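Local coordinates for beta-lactamase/D-alanine Carboxypeptidase (Yersinia pestis, PDB 3RJU), which probably acts as a serine beta-lactamase or D-alanine carboxypeptidase, hydrolysing beta-lactams or trimming the peptides of the bacterial cell wall, at residues Pro98-Ser101 with Ala102-Ile106. Numbering follows the deposited sequence.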
loop_
_atom_site.group_PDB
_atom_site.type_symbol
_atom_site.label_atom_id
_atom_site.label_comp_id
_atom_site.label_asym_id
_atom_site.label_seq_id
_atom_site.Cartn_x
_atom_site.Cartn_y
_atom_site.Cartn_z
ATOM N N PRO A 98 -20.708 -13.560 7.973
ATOM C CA PRO A 98 -20.401 -14.926 8.398
ATOM C C PRO A 98 -19.132 -15.002 9.244
ATOM O O PRO A 98 -18.214 -14.185 9.126
ATOM C CB PRO A 98 -20.201 -15.656 7.072
ATOM C CG PRO A 98 -19.660 -14.589 6.167
ATOM C CD PRO A 98 -20.448 -13.359 6.538
ATOM N N SER A 99 -19.078 -16.032 10.077
ATOM C CA SER A 99 -17.945 -16.266 10.950
ATOM C C SER A 99 -17.643 -17.745 10.970
ATOM O O SER A 99 -18.542 -18.577 10.793
ATOM C CB SER A 99 -18.277 -15.832 12.371
ATOM O OG SER A 99 -19.424 -16.516 12.838
ATOM N N TYR A 100 -16.382 -18.073 11.220
ATOM C CA TYR A 100 -15.979 -19.453 11.291
ATOM C C TYR A 100 -16.781 -20.180 12.374
ATOM O O TYR A 100 -17.286 -21.281 12.146
ATOM C CB TYR A 100 -14.484 -19.557 11.589
ATOM C CG TYR A 100 -14.124 -20.976 11.881
ATOM C CD1 TYR A 100 -14.100 -21.930 10.860
ATOM C CD2 TYR A 100 -13.846 -21.381 13.174
ATOM C CE1 TYR A 100 -13.792 -23.250 11.122
ATOM C CE2 TYR A 100 -13.539 -22.681 13.451
ATOM C CZ TYR A 100 -13.519 -23.620 12.429
ATOM O OH TYR A 100 -13.216 -24.921 12.714
ATOM N N SER A 101 -16.889 -19.544 13.544
ATOM C CA SER A 101 -17.760 -20.010 14.636
ATOM C C SER A 101 -18.217 -18.803 15.466
ATOM O O SER A 101 -17.649 -17.709 15.366
ATOM C CB SER A 101 -17.044 -21.025 15.533
ATOM O OG SER A 101 -16.024 -20.398 16.293
ATOM N N ALA A 102 -19.242 -19.006 16.290
ATOM C CA ALA A 102 -19.872 -17.890 16.999
ATOM C C ALA A 102 -18.876 -17.015 17.776
ATOM O O ALA A 102 -18.954 -15.773 17.747
ATOM C CB ALA A 102 -20.980 -18.405 17.928
ATOM N N LYS A 103 -17.934 -17.660 18.456
ATOM C CA LYS A 103 -17.009 -16.948 19.319
ATOM C C LYS A 103 -15.719 -16.535 18.611
ATOM O O LYS A 103 -14.821 -15.978 19.242
ATOM C CB LYS A 103 -16.668 -17.789 20.559
ATOM C CG LYS A 103 -17.889 -18.268 21.370
ATOM C CD LYS A 103 -18.705 -17.114 21.930
ATOM C CE LYS A 103 -19.905 -17.640 22.732
ATOM N NZ LYS A 103 -20.735 -16.562 23.341
ATOM N N GLN A 104 -15.615 -16.829 17.309
ATOM C CA GLN A 104 -14.419 -16.466 16.515
ATOM C C GLN A 104 -14.772 -15.571 15.328
ATOM O O GLN A 104 -14.580 -15.943 14.178
ATOM C CB GLN A 104 -13.664 -17.720 16.018
ATOM C CG GLN A 104 -13.132 -18.630 17.132
ATOM C CD GLN A 104 -11.854 -19.386 16.755
ATOM O OE1 GLN A 104 -10.826 -18.761 16.425
ATOM N NE2 GLN A 104 -11.906 -20.747 16.816
ATOM N N PRO A 105 -15.308 -14.380 15.600
ATOM C CA PRO A 105 -15.678 -13.512 14.473
ATOM C C PRO A 105 -14.465 -12.935 13.768
ATOM O O PRO A 105 -13.409 -12.820 14.382
ATOM C CB PRO A 105 -16.443 -12.376 15.153
ATOM C CG PRO A 105 -15.823 -12.302 16.534
ATOM C CD PRO A 105 -15.576 -13.749 16.909
ATOM N N ILE A 106 -14.621 -12.552 12.506
ATOM C CA ILE A 106 -13.600 -11.764 11.842
ATOM C C ILE A 106 -13.568 -10.378 12.476
ATOM O O ILE A 106 -14.603 -9.728 12.570
ATOM C CB ILE A 106 -13.915 -11.633 10.347
ATOM C CG1 ILE A 106 -13.762 -12.996 9.670
ATOM C CG2 ILE A 106 -13.016 -10.595 9.669
ATOM C CD1 ILE A 106 -14.399 -13.075 8.304
HETATM O O HOH W 1 -17.200 -12.827 11.306
HETATM O O HOH W 2 -19.427 -14.514 15.364
HETATM O O HOH W 3 -14.562 -16.012 11.442
HETATM O O HOH W 4 -17.867 -20.525 18.927
#
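Ser101 and Gln104 close a type I beta turn in the loop between helix 64-77 and helix 108-113. One direct hydrogen bond spans the turn. Gln104 N donates to Ser101 O at 2.9 Å, with an N-H...O angle of 156°.

Below the turn the two arms are joined by water. One water accepts from Tyr100 N and donates to Gln104 O at 2.7 Å. A second does the same for Ile106 N and Pro98 O. Two waters thus stand in for direct backbone hydrogen bonds between the arms. A third water donates to Ala102 O and makes a weak bond with Ser99 OG in one of the two conformers of Ser99.

Side-chain contacts are few. In one of the two conformers of Gln104, Tyr100 and Gln104 run side by side in the same direction, their ring and amide planes 82° apart. Tyr100 CD2 then lies 4.2 Å from Gln104 NE2, an oblique approach. Both side chains also touch Pro152. Ser99 CB points toward the second arm and lies 4.1 Å from Pro105 CA. Ile106 CD1 reaches to 4.1 Å from Pro98 O, and Pro98 packs on Val149.

Ser101 OG lies between its own N and C (chi1 70°), which brings it 3.5 Å from Gln104 CG in the same Gln104 conformer. A fourth water joins this hydroxyl, at 3.2 Å from Ser101 OG, to Lys103 N.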